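Side-chain contacts in Exo beta-1,2-glucooligosaccharide sophorohydrolase (non-reducing end) (Parabacteroides distasonis ATCC 8503, PDB 5Z06), which hydrolyses linear beta-1,2-glucan and beta-1,2-glucooligosaccharides of four or more units from the non-reducing end, releasing sophorose: residues A[394-399]-A[466-471]; A[481-486]-A[697-702]; A[579-584]-A[609-614]; A[640-645]-A[650-655]. One frame throughout, in Å; residues are numbered along the deposited sequence. Where two conformers were deposited one is given.

Contact 1 of 4, residues A[394-399]-A[466-471]; sequences ETSFLF and TMITYM
Ser396 and Thr469 turn their hydroxyls toward each other where two helices cross, with Ser396 OG at hydrogen-bonding distance, 2.9 Å, from Thr469 OG1. The serine hydroxyl sits between its backbone N and carbonyl carbon (chi1 74°), a position that also lets it hydrogen-bond to Val393 O one turn back. Thr466 O is a weak second neighbour of Thr469 OG1. The helices pack tightly here: Ser396 CB lies 3.4 Å from Thr469 CA, closer than usual carbon packing. Beside this polar pair, the CG2 branch of Ile468 approaches the Phe397 ring aslant, with Ile468 CG2 3.5 Å from Phe397 CE1. The same Ile468 CG2 meets Ser396 OG at 3.4 Å. With a valine at Thr469, Ser396 OG would probably lose its polar mate across the crossing and face a methyl group instead. Helices 392-408 and 467-475, whose short segments cross at 75° with axes 8.4 Å apart, are consistent with the helical-hairpin architecture of the six-hairpin glycosidase clan. Phe397 also meets Phe328 of helix 323-338 and, edge-to-face, Tyr539, while Ile468 also touches Gln400 of helix 392-408.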
loop_
_atom_site.group_PDB
_atom_site.type_symbol
_atom_site.label_atom_id
_atom_site.label_comp_id
_atom_site.label_asym_id
_atom_site.label_seq_id
_atom_site.Cartn_x
_atom_site.Cartn_y
_atom_site.Cartn_z
ATOM N N GLU A 394 0.174 -5.474 -17.067
ATOM C CA GLU A 394 1.167 -5.728 -16.031
ATOM C C GLU A 394 2.479 -6.128 -16.691
ATOM O O GLU A 394 3.552 -5.639 -16.312
ATOM C CB GLU A 394 0.676 -6.820 -15.068
ATOM C CG GLU A 394 -0.598 -6.452 -14.301
ATOM C CD GLU A 394 -0.417 -5.301 -13.341
ATOM O OE1 GLU A 394 0.725 -5.064 -12.916
ATOM O OE2 GLU A 394 -1.413 -4.619 -13.026
ATOM N N THR A 395 2.367 -6.974 -17.711
ATOM C CA THR A 395 3.500 -7.342 -18.549
ATOM C C THR A 395 4.149 -6.122 -19.137
ATOM O O THR A 395 5.358 -5.982 -19.060
ATOM C CB THR A 395 3.092 -8.315 -19.682
ATOM O OG1 THR A 395 2.670 -9.533 -19.090
ATOM C CG2 THR A 395 4.257 -8.633 -20.616
ATOM N N SER A 396 3.357 -5.218 -19.695
ATOM C CA SER A 396 3.923 -3.969 -20.224
ATOM C C SER A 396 4.626 -3.124 -19.164
ATOM O O SER A 396 5.678 -2.548 -19.446
ATOM C CB SER A 396 2.879 -3.127 -20.925
ATOM O OG SER A 396 1.991 -2.504 -20.035
ATOM N N PHE A 397 4.048 -3.055 -17.958
ATOM C CA PHE A 397 4.672 -2.303 -16.876
ATOM C C PHE A 397 5.978 -2.970 -16.473
ATOM O O PHE A 397 6.960 -2.294 -16.211
ATOM C CB PHE A 397 3.728 -2.170 -15.672
ATOM C CG PHE A 397 2.476 -1.351 -15.941
ATOM C CD1 PHE A 397 2.443 -0.324 -16.889
ATOM C CD2 PHE A 397 1.330 -1.594 -15.201
ATOM C CE1 PHE A 397 1.278 0.413 -17.101
ATOM C CE2 PHE A 397 0.163 -0.861 -15.396
ATOM C CZ PHE A 397 0.135 0.149 -16.347
ATOM N N LEU A 398 5.976 -4.299 -16.455
ATOM C CA LEU A 398 7.146 -5.040 -16.120
ATOM C C LEU A 398 8.243 -4.767 -17.109
ATOM O O LEU A 398 9.378 -4.477 -16.715
ATOM C CB LEU A 398 6.872 -6.536 -16.059
ATOM C CG LEU A 398 8.148 -7.361 -15.830
ATOM C CD1 LEU A 398 8.838 -6.936 -14.539
ATOM C CD2 LEU A 398 7.835 -8.842 -15.819
ATOM N N PHE A 399 7.885 -4.854 -18.388
ATOM C CA PHE A 399 8.840 -4.666 -19.472
ATOM C C PHE A 399 9.260 -3.229 -19.727
ATOM O O PHE A 399 10.390 -2.989 -20.161
ATOM C CB PHE A 399 8.384 -5.404 -20.743
ATOM C CG PHE A 399 8.694 -6.867 -20.674
ATOM C CD1 PHE A 399 9.945 -7.337 -21.042
ATOM C CD2 PHE A 399 7.807 -7.744 -20.125
ATOM C CE1 PHE A 399 10.246 -8.671 -20.960
ATOM C CE2 PHE A 399 8.109 -9.085 -20.021
ATOM C CZ PHE A 399 9.337 -9.545 -20.437
ATOM N N THR A 466 -2.956 2.368 -19.790
ATOM C CA THR A 466 -2.419 1.311 -20.607
ATOM C C THR A 466 -1.722 1.785 -21.871
ATOM O O THR A 466 -1.488 0.967 -22.757
ATOM C CB THR A 466 -3.517 0.292 -20.990
ATOM O OG1 THR A 466 -4.341 0.813 -22.032
ATOM C CG2 THR A 466 -4.370 -0.069 -19.769
ATOM N N MET A 467 -1.351 3.067 -21.980
ATOM C CA MET A 467 -0.663 3.518 -23.209
ATOM C C MET A 467 0.613 2.706 -23.501
ATOM O O MET A 467 0.893 2.385 -24.665
ATOM C CB MET A 467 -0.292 4.994 -23.162
ATOM C CG MET A 467 0.523 5.440 -24.379
ATOM S SD MET A 467 0.899 7.193 -24.441
ATOM C CE MET A 467 -0.712 7.916 -24.679
ATOM N N ILE A 468 1.366 2.398 -22.451
ATOM C CA ILE A 468 2.655 1.733 -22.591
ATOM C C ILE A 468 2.475 0.295 -23.053
ATOM O O ILE A 468 3.381 -0.280 -23.633
ATOM C CB ILE A 468 3.471 1.756 -21.267
ATOM C CG1 ILE A 468 4.941 1.426 -21.505
ATOM C CG2 ILE A 468 2.903 0.800 -20.211
ATOM C CD1 ILE A 468 5.723 2.553 -22.103
ATOM N N THR A 469 1.306 -0.284 -22.759
ATOM C CA THR A 469 0.928 -1.600 -23.274
ATOM C C THR A 469 0.876 -1.591 -24.807
ATOM O O THR A 469 1.401 -2.498 -25.481
ATOM C CB THR A 469 -0.418 -2.053 -22.693
ATOM O OG1 THR A 469 -0.478 -1.736 -21.289
ATOM C CG2 THR A 469 -0.597 -3.536 -22.897
ATOM N N TYR A 470 0.276 -0.553 -25.360
ATOM C CA TYR A 470 0.284 -0.379 -26.812
ATOM C C TYR A 470 1.652 0.004 -27.313
ATOM O O TYR A 470 2.099 -0.497 -28.322
ATOM C CB TYR A 470 -0.749 0.639 -27.265
ATOM C CG TYR A 470 -2.122 0.054 -27.325
ATOM C CD1 TYR A 470 -2.953 0.069 -26.214
ATOM C CD2 TYR A 470 -2.585 -0.545 -28.497
ATOM C CE1 TYR A 470 -4.216 -0.457 -26.283
ATOM C CE2 TYR A 470 -3.845 -1.091 -28.565
ATOM C CZ TYR A 470 -4.652 -1.049 -27.458
ATOM O OH TYR A 470 -5.901 -1.602 -27.541
ATOM N N MET A 471 2.322 0.875 -26.584
ATOM C CA MET A 471 3.647 1.297 -26.981
ATOM C C MET A 471 4.528 0.077 -27.108
ATOM O O MET A 471 5.114 -0.141 -28.162
ATOM C CB MET A 471 4.250 2.255 -25.977
ATOM C CG MET A 471 3.568 3.598 -25.951
ATOM S SD MET A 471 4.077 4.618 -27.336
ATOM C CE MET A 471 2.504 5.401 -27.592
#

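Contact 2 of 4, residues A[481-486]-A[697-702]; sequences ISPEMY and IQKIQS
Pro483 and Tyr486 take hold of the C-terminal helix 691-702 mainly through apolar contacts. Aliphatic packing comes first: the pyrrolidine ring of Pro483 lies against the root of Lys699, with Pro483 CB 3.8 Å from Lys699 CB and CG equally near that atom. The same Pro483 CB approaches Ile700 CG1 at 4.1 Å. Beyond CG the lysine chain runs out extended, carrying its amine away from the contact.

The second kind is CH-pi. Ile700 CG2 stands over one face of the Tyr486 ring, 4.1 Å from the centroid and 21° off the ring normal, displaced toward the CG end, which it approaches to 3.9 Å. Tyr486 has CG anti to its own N (chi1 -177°), which swings the ring out across the isoleucine; its far end is held by a hydrogen bond from OH to Asp551 OD2.

Each segment also has a side-chain hydrogen bond of its own. Ser482 OG accepts from Glu484 N at 3.1 Å, capping the type I turn that leads into helix 485-490. Ser702 OG donates to Lys699 O at 3.0 Å, reaching it from well above the carbonyl plane.

No hydrogen bond links the two segments; the direct contact therefore rests on shape fit and burial of Ile700 and Tyr486, while the lysine amine is led away from it.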
loop_
_atom_site.group_PDB
_atom_site.type_symbol
_atom_site.label_atom_id
_atom_site.label_comp_id
_atom_site.label_asym_id
_atom_site.label_seq_id
_atom_site.Cartn_x
_atom_site.Cartn_y
_atom_site.Cartn_z
ATOM N N ILE A 481 2.844 -5.472 -32.880
ATOM C CA ILE A 481 1.591 -5.186 -33.525
ATOM C C ILE A 481 1.826 -3.924 -34.339
ATOM O O ILE A 481 2.807 -3.186 -34.149
ATOM C CB ILE A 481 0.434 -5.018 -32.517
ATOM C CG1 ILE A 481 0.606 -3.762 -31.654
ATOM C CG2 ILE A 481 0.302 -6.267 -31.660
ATOM C CD1 ILE A 481 -0.532 -3.577 -30.664
ATOM N N SER A 482 0.916 -3.700 -35.265
ATOM C CA SER A 482 0.992 -2.572 -36.166
ATOM C C SER A 482 0.880 -1.268 -35.367
ATOM O O SER A 482 0.073 -1.185 -34.442
ATOM C CB SER A 482 -0.157 -2.668 -37.180
ATOM O OG SER A 482 -0.407 -1.406 -37.769
ATOM N N PRO A 483 1.661 -0.237 -35.731
ATOM C CA PRO A 483 1.495 1.042 -35.041
ATOM C C PRO A 483 0.077 1.634 -35.148
ATOM O O PRO A 483 -0.326 2.433 -34.297
ATOM C CB PRO A 483 2.552 1.941 -35.700
ATOM C CG PRO A 483 2.856 1.304 -37.004
ATOM C CD PRO A 483 2.733 -0.169 -36.750
ATOM N N GLU A 484 -0.686 1.219 -36.162
ATOM C CA GLU A 484 -2.097 1.635 -36.309
ATOM C C GLU A 484 -2.954 1.246 -35.121
ATOM O O GLU A 484 -3.955 1.904 -34.851
ATOM C CB GLU A 484 -2.736 1.099 -37.614
ATOM C CG GLU A 484 -2.471 1.937 -38.871
ATOM C CD GLU A 484 -1.059 1.810 -39.427
ATOM O OE1 GLU A 484 -0.299 0.907 -39.002
ATOM O OE2 GLU A 484 -0.697 2.622 -40.311
ATOM N N MET A 485 -2.570 0.170 -34.435
ATOM C CA MET A 485 -3.251 -0.293 -33.236
ATOM C C MET A 485 -3.319 0.754 -32.133
ATOM O O MET A 485 -4.232 0.719 -31.307
ATOM C CB MET A 485 -2.576 -1.551 -32.714
ATOM C CG MET A 485 -2.600 -2.691 -33.712
ATOM S SD MET A 485 -4.253 -3.365 -33.864
ATOM C CE MET A 485 -4.262 -3.825 -35.601
ATOM N N TYR A 486 -2.354 1.670 -32.121
ATOM C CA TYR A 486 -2.418 2.839 -31.275
ATOM C C TYR A 486 -3.684 3.669 -31.508
ATOM O O TYR A 486 -4.271 4.158 -30.549
ATOM C CB TYR A 486 -1.205 3.734 -31.485
ATOM C CG TYR A 486 -1.222 4.927 -30.570
ATOM C CD1 TYR A 486 -0.666 4.861 -29.291
ATOM C CD2 TYR A 486 -1.816 6.129 -30.975
ATOM C CE1 TYR A 486 -0.674 5.969 -28.455
ATOM C CE2 TYR A 486 -1.849 7.228 -30.139
ATOM C CZ TYR A 486 -1.277 7.142 -28.881
ATOM O OH TYR A 486 -1.332 8.222 -28.065
ATOM N N ILE A 697 8.134 4.406 -31.377
ATOM C CA ILE A 697 7.732 5.806 -31.292
ATOM C C ILE A 697 7.721 6.426 -32.679
ATOM O O ILE A 697 6.753 7.110 -33.048
ATOM C CB ILE A 697 8.692 6.616 -30.390
ATOM C CG1 ILE A 697 8.569 6.171 -28.918
ATOM C CG2 ILE A 697 8.474 8.123 -30.522
ATOM C CD1 ILE A 697 7.331 6.619 -28.196
ATOM N N GLN A 698 8.809 6.209 -33.426
ATOM C CA GLN A 698 8.903 6.695 -34.811
ATOM C C GLN A 698 7.691 6.223 -35.591
ATOM O O GLN A 698 7.009 7.014 -36.235
ATOM C CB GLN A 698 10.153 6.181 -35.529
ATOM C CG GLN A 698 11.455 6.856 -35.147
ATOM C CD GLN A 698 12.676 6.194 -35.804
ATOM O OE1 GLN A 698 12.549 5.362 -36.724
ATOM N NE2 GLN A 698 13.869 6.556 -35.323
ATOM N N LYS A 699 7.434 4.924 -35.515
ATOM C CA LYS A 699 6.335 4.325 -36.255
ATOM C C LYS A 699 5.009 4.950 -35.881
ATOM O O LYS A 699 4.185 5.188 -36.754
ATOM C CB LYS A 699 6.256 2.819 -36.027
ATOM C CG LYS A 699 7.346 2.024 -36.703
ATOM C CD LYS A 699 7.181 0.554 -36.357
ATOM C CE LYS A 699 8.286 -0.269 -36.972
ATOM N NZ LYS A 699 8.065 -1.674 -36.572
ATOM N N ILE A 700 4.786 5.197 -34.591
ATOM C CA ILE A 700 3.490 5.708 -34.168
ATOM C C ILE A 700 3.364 7.145 -34.624
ATOM O O ILE A 700 2.339 7.527 -35.181
ATOM C CB ILE A 700 3.260 5.597 -32.651
ATOM C CG1 ILE A 700 3.171 4.127 -32.237
ATOM C CG2 ILE A 700 1.957 6.293 -32.272
ATOM C CD1 ILE A 700 3.425 3.882 -30.766
ATOM N N GLN A 701 4.409 7.923 -34.396
ATOM C CA GLN A 701 4.409 9.346 -34.756
ATOM C C GLN A 701 4.403 9.612 -36.262
ATOM O O GLN A 701 4.028 10.694 -36.677
ATOM C CB GLN A 701 5.596 10.056 -34.108
ATOM C CG GLN A 701 5.514 10.067 -32.578
ATOM C CD GLN A 701 6.517 10.980 -31.934
ATOM O OE1 GLN A 701 6.278 11.512 -30.854
ATOM N NE2 GLN A 701 7.654 11.160 -32.584
ATOM N N SER A 702 4.802 8.639 -37.073
ATOM C CA SER A 702 4.793 8.795 -38.529
ATOM C C SER A 702 3.421 8.523 -39.180
ATOM O O SER A 702 3.234 8.846 -40.345
ATOM C CB SER A 702 5.840 7.883 -39.166
ATOM O OG SER A 702 5.388 6.537 -39.133
#

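Contact 3 of 4, residues A[579-584]-A[609-614]; sequences VGYGED and GTMAPT
Tyr581 reaches from its loop across to Gly609 and Met611. Its CG lies beside the backbone N, anti to the carbonyl carbon (chi1 -81°), and the ring runs outward until OH rests 3.0 Å from Gly609 CA. The phenol hydroxyl is hydrogen-bonded to Asp607 OD1, just ahead of the glycine, which fixes the far end of the ring. Gly609 O and Thr610 N lie at the ring edge near its plane, the former 3.5 Å from Tyr581 CE1. At the backbone angles of Gly609 (phi 97°) a CB would press on the preceding carbonyl oxygen, so glycine suits this spot. The chain then enters strand 610-611, an outer strand of a three-stranded antiparallel sheet, where Met611 exchanges backbone hydrogen bonds with Phe652. Met611 starts with CG anti to its N and then bends at both following torsions (chi2 61°), a curl that brings its terminal methyl over one face of the Tyr581 ring. There CE makes a CH-pi contact, 3.8 Å from the centroid and 3.7 Å from Tyr581 CE1. The methionine also touches Cys571 and Tyr634. A water lies between the two backbones, 2.9 Å from Val579 O and 2.8 Å from Gly609 O.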
loop_
_atom_site.group_PDB
_atom_site.type_symbol
_atom_site.label_atom_id
_atom_site.label_comp_id
_atom_site.label_asym_id
_atom_site.label_seq_id
_atom_site.Cartn_x
_atom_site.Cartn_y
_atom_site.Cartn_z
ATOM N N VAL A 579 -11.369 17.152 4.690
ATOM C CA VAL A 579 -10.395 17.758 5.572
ATOM C C VAL A 579 -8.994 17.638 4.972
ATOM O O VAL A 579 -8.624 16.577 4.481
ATOM C CB VAL A 579 -10.423 17.112 6.954
ATOM C CG1 VAL A 579 -9.302 17.673 7.859
ATOM C CG2 VAL A 579 -11.789 17.362 7.589
ATOM N N GLY A 580 -8.235 18.730 5.047
ATOM C CA GLY A 580 -6.838 18.763 4.643
ATOM C C GLY A 580 -6.528 18.925 3.155
ATOM O O GLY A 580 -5.367 19.127 2.805
ATOM N N TYR A 581 -7.526 18.809 2.283
ATOM C CA TYR A 581 -7.321 19.005 0.836
ATOM C C TYR A 581 -6.891 20.439 0.552
ATOM O O TYR A 581 -7.419 21.378 1.117
ATOM C CB TYR A 581 -8.602 18.788 0.073
ATOM C CG TYR A 581 -8.971 17.366 -0.204
ATOM C CD1 TYR A 581 -8.587 16.323 0.638
ATOM C CD2 TYR A 581 -9.767 17.066 -1.314
ATOM C CE1 TYR A 581 -8.947 15.023 0.352
ATOM C CE2 TYR A 581 -10.157 15.781 -1.595
ATOM C CZ TYR A 581 -9.742 14.768 -0.771
ATOM O OH TYR A 581 -10.126 13.517 -1.045
ATOM N N GLY A 582 -5.933 20.610 -0.336
ATOM C CA GLY A 582 -5.503 21.953 -0.659
ATOM C C GLY A 582 -4.361 21.874 -1.620
ATOM O O GLY A 582 -4.133 20.839 -2.234
ATOM N N GLU A 583 -3.619 22.962 -1.692
ATOM C CA GLU A 583 -2.516 23.075 -2.624
ATOM C C GLU A 583 -1.392 22.085 -2.353
ATOM O O GLU A 583 -0.629 21.736 -3.265
ATOM C CB GLU A 583 -1.960 24.491 -2.604
ATOM C CG GLU A 583 -1.082 24.769 -3.801
ATOM C CD GLU A 583 -0.761 26.226 -3.985
ATOM O OE1 GLU A 583 -1.390 27.081 -3.306
ATOM O OE2 GLU A 583 0.117 26.490 -4.837
ATOM N N ASP A 584 -1.302 21.670 -1.098
ATOM C CA ASP A 584 -0.260 20.795 -0.636
ATOM C C ASP A 584 -0.817 19.403 -0.313
ATOM O O ASP A 584 -0.156 18.568 0.286
ATOM C CB ASP A 584 0.472 21.460 0.541
ATOM C CG ASP A 584 -0.422 21.738 1.721
ATOM O OD1 ASP A 584 -1.643 21.507 1.630
ATOM O OD2 ASP A 584 0.108 22.177 2.758
ATOM N N GLY A 609 -12.571 11.977 0.370
ATOM C CA GLY A 609 -11.611 12.484 1.356
ATOM C C GLY A 609 -10.308 11.723 1.423
ATOM O O GLY A 609 -9.393 12.107 2.154
ATOM N N THR A 610 -10.221 10.672 0.629
ATOM C CA THR A 610 -9.080 9.796 0.656
ATOM C C THR A 610 -8.055 10.261 -0.343
ATOM O O THR A 610 -8.339 10.335 -1.537
ATOM C CB THR A 610 -9.474 8.391 0.268
ATOM O OG1 THR A 610 -10.536 7.993 1.115
ATOM C CG2 THR A 610 -8.285 7.440 0.398
ATOM N N MET A 611 -6.846 10.494 0.161
ATOM C CA MET A 611 -5.746 10.976 -0.631
ATOM C C MET A 611 -4.606 9.963 -0.556
ATOM O O MET A 611 -4.147 9.620 0.531
ATOM C CB MET A 611 -5.287 12.323 -0.085
ATOM C CG MET A 611 -4.300 13.047 -0.995
ATOM S SD MET A 611 -4.978 13.411 -2.623
ATOM C CE MET A 611 -6.263 14.566 -2.160
ATOM N N ALA A 612 -4.170 9.499 -1.720
ATOM C CA ALA A 612 -3.027 8.608 -1.826
ATOM C C ALA A 612 -1.822 9.475 -2.162
ATOM O O ALA A 612 -1.780 10.084 -3.231
ATOM C CB ALA A 612 -3.261 7.561 -2.904
ATOM N N PRO A 613 -0.828 9.544 -1.265
ATOM C CA PRO A 613 0.336 10.393 -1.534
ATOM C C PRO A 613 1.005 10.168 -2.884
ATOM O O PRO A 613 1.618 11.085 -3.425
ATOM C CB PRO A 613 1.306 10.036 -0.405
ATOM C CG PRO A 613 0.431 9.572 0.698
ATOM C CD PRO A 613 -0.761 8.927 0.069
ATOM N N THR A 614 0.896 8.959 -3.414
ATOM C CA THR A 614 1.506 8.667 -4.698
ATOM C C THR A 614 0.985 9.585 -5.814
ATOM O O THR A 614 1.713 9.863 -6.756
ATOM C CB THR A 614 1.375 7.183 -5.075
ATOM O OG1 THR A 614 2.246 6.897 -6.163
ATOM C CG2 THR A 614 -0.067 6.822 -5.475
HETATM O O HOH W 1 -10.023 14.091 3.991
#

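Contact 4 of 4, residues A[640-645]-A[650-655]; sequences SFLWGE and DAFNLT
A short helix packs on a beta-sheet here: Phe641 and Leu642, at the end of helix 639-642, lie on Phe652 of strand 652-653, the central strand of a three-stranded antiparallel sheet. The Phe652 ring is gripped by both. Leu642 brings its two methyls to it: CD2 stands over one face, 3.8 Å from the centroid and 27° off the normal, and comes within 3.4 Å of Phe652 CE1, while CD1 lies 3.4 Å from Phe652 CD1. Leu642 has its CG anti to the backbone N, which directs the fork at the strand. On the same side of the ring, nearer its CD2 edge, Phe641 CE1 meets Phe652 CD2 at 3.7 Å. The two rings meet obliquely, planes at 56° and centroids 5.7 Å apart, and Phe652 CD2 falls near the plane of the Phe641 ring. Phe652 holds CG between its backbone N and carbonyl carbon (chi1 68°), which turns the ring toward helix 639-642. Leu654 closes the group, its CD2 touching Phe641 CZ at 3.5 Å. Were Phe652 replaced by an alanine, the Leu642 methyls would probably lose the face they rest on and the Phe641 ring its lateral support, leaving a gap between helix and sheet. Right after the helix, strand 643-644 pairs antiparallel with 647-648, and the chain then returns as 652-653. Strand 652-653 is flanked by 610-611, through Met611, and by 658-659, whose Val659 touches both phenylalanines; Phe641 further meets Met16.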
loop_
_atom_site.group_PDB
_atom_site.type_symbol
_atom_site.label_atom_id
_atom_site.label_comp_id
_atom_site.label_asym_id
_atom_site.label_seq_id
_atom_site.Cartn_x
_atom_site.Cartn_y
_atom_site.Cartn_z
ATOM N N SER A 640 3.550 12.192 11.272
ATOM C CA SER A 640 3.261 11.393 12.472
ATOM C C SER A 640 2.438 10.150 12.188
ATOM O O SER A 640 2.667 9.109 12.785
ATOM C CB SER A 640 2.526 12.236 13.504
ATOM O OG SER A 640 1.350 12.722 12.931
ATOM N N PHE A 641 1.478 10.267 11.272
ATOM C CA PHE A 641 0.694 9.115 10.815
ATOM C C PHE A 641 0.980 8.690 9.402
ATOM O O PHE A 641 0.760 7.548 9.083
ATOM C CB PHE A 641 -0.811 9.376 10.952
ATOM C CG PHE A 641 -1.338 10.446 10.041
ATOM C CD1 PHE A 641 -1.778 10.134 8.763
ATOM C CD2 PHE A 641 -1.442 11.753 10.480
ATOM C CE1 PHE A 641 -2.286 11.105 7.935
ATOM C CE2 PHE A 641 -1.926 12.743 9.639
ATOM C CZ PHE A 641 -2.355 12.411 8.370
ATOM N N LEU A 642 1.438 9.600 8.547
ATOM C CA LEU A 642 1.539 9.330 7.118
ATOM C C LEU A 642 2.916 8.863 6.646
ATOM O O LEU A 642 3.019 8.260 5.586
ATOM C CB LEU A 642 1.117 10.564 6.327
ATOM C CG LEU A 642 0.841 10.402 4.842
ATOM C CD1 LEU A 642 -0.211 9.336 4.635
ATOM C CD2 LEU A 642 0.338 11.713 4.267
ATOM N N TRP A 643 3.973 9.156 7.405
ATOM C CA TRP A 643 5.332 8.758 7.020
ATOM C C TRP A 643 5.713 7.473 7.726
ATOM O O TRP A 643 5.611 7.374 8.923
ATOM C CB TRP A 643 6.330 9.825 7.371
ATOM C CG TRP A 643 7.694 9.452 7.006
ATOM C CD1 TRP A 643 8.677 9.084 7.851
ATOM C CD2 TRP A 643 8.247 9.412 5.689
ATOM N NE1 TRP A 643 9.824 8.803 7.153
ATOM C CE2 TRP A 643 9.595 9.013 5.820
ATOM C CE3 TRP A 643 7.746 9.702 4.415
ATOM C CZ2 TRP A 643 10.454 8.881 4.723
ATOM C CZ3 TRP A 643 8.599 9.569 3.307
ATOM C CH2 TRP A 643 9.947 9.162 3.478
ATOM N N GLY A 644 6.158 6.501 6.965
ATOM C CA GLY A 644 6.459 5.200 7.484
ATOM C C GLY A 644 7.771 4.685 6.917
ATOM O O GLY A 644 8.516 5.418 6.236
ATOM N N GLU A 645 7.971 3.389 7.132
ATOM C CA GLU A 645 9.243 2.709 6.912
ATOM C C GLU A 645 9.553 2.559 5.447
ATOM O O GLU A 645 10.738 2.480 5.068
ATOM C CB GLU A 645 9.212 1.320 7.558
ATOM C CG GLU A 645 9.189 1.341 9.081
ATOM C CD GLU A 645 7.847 1.678 9.695
ATOM O OE1 GLU A 645 6.835 1.759 8.986
ATOM O OE2 GLU A 645 7.811 1.830 10.916
ATOM N N ASP A 650 0.021 4.305 2.124
ATOM C CA ASP A 650 -0.621 4.265 0.823
ATOM C C ASP A 650 -1.656 5.357 0.589
ATOM O O ASP A 650 -1.758 5.889 -0.513
ATOM C CB ASP A 650 -1.281 2.930 0.616
ATOM C CG ASP A 650 -1.633 2.690 -0.813
ATOM O OD1 ASP A 650 -0.747 2.901 -1.666
ATOM O OD2 ASP A 650 -2.786 2.272 -1.080
ATOM N N ALA A 651 -2.406 5.678 1.635
ATOM C CA ALA A 651 -3.473 6.638 1.552
ATOM C C ALA A 651 -3.887 7.052 2.924
ATOM O O ALA A 651 -3.667 6.337 3.890
ATOM C CB ALA A 651 -4.683 6.046 0.822
ATOM N N PHE A 652 -4.575 8.174 2.979
ATOM C CA PHE A 652 -5.146 8.639 4.209
ATOM C C PHE A 652 -6.416 9.439 3.952
ATOM O O PHE A 652 -6.614 10.021 2.871
ATOM C CB PHE A 652 -4.104 9.471 4.971
ATOM C CG PHE A 652 -3.756 10.769 4.309
ATOM C CD1 PHE A 652 -2.958 10.800 3.177
ATOM C CD2 PHE A 652 -4.196 11.980 4.844
ATOM C CE1 PHE A 652 -2.623 11.998 2.584
ATOM C CE2 PHE A 652 -3.859 13.183 4.259
ATOM C CZ PHE A 652 -3.077 13.194 3.120
ATOM N N ASN A 653 -7.258 9.482 4.969
ATOM C CA ASN A 653 -8.491 10.224 4.899
ATOM C C ASN A 653 -8.629 10.947 6.209
ATOM O O ASN A 653 -8.984 10.334 7.231
ATOM C CB ASN A 653 -9.653 9.286 4.649
ATOM C CG ASN A 653 -10.938 10.025 4.355
ATOM O OD1 ASN A 653 -11.245 11.029 4.985
ATOM N ND2 ASN A 653 -11.674 9.546 3.377
ATOM N N LEU A 654 -8.307 12.243 6.201
ATOM C CA LEU A 654 -8.453 13.043 7.419
ATOM C C LEU A 654 -9.922 13.239 7.778
ATOM O O LEU A 654 -10.245 13.423 8.944
ATOM C CB LEU A 654 -7.750 14.388 7.308
ATOM C CG LEU A 654 -6.227 14.267 7.194
ATOM C CD1 LEU A 654 -5.633 15.638 6.928
ATOM C CD2 LEU A 654 -5.633 13.641 8.449
ATOM N N THR A 655 -10.809 13.139 6.802
ATOM C CA THR A 655 -12.222 13.405 7.054
ATOM C C THR A 655 -12.816 12.354 7.953
ATOM O O THR A 655 -13.547 12.688 8.871
ATOM C CB THR A 655 -12.992 13.560 5.734
ATOM O OG1 THR A 655 -12.387 14.621 4.996
ATOM C CG2 THR A 655 -14.479 13.894 5.969
#

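The four contacts form two pairs. Contacts 1 and 2 have centres 15 Å apart and touch: Met471 CE lies 3.3 Å from Tyr486 CE1, and Met471 SD 3.6 Å from Ile700 CD1, so helix 467-475 passes the packing on to the C-terminal helix. Contacts 3 and 4, centres 10 Å apart, share a sheet in which strands 610-611 and 652-653 are neighbours; Val579 N is also 2.7 Å from Thr655 OG1, a probable hydrogen bond. The pairs lie well apart, about 12 Å between nearest atoms of contacts 1 and 3. A bound glycerol, probably from the crystallisation liquor, sits about 4 Å from the Phe397 side chain of contact 1 and may mark a pocket.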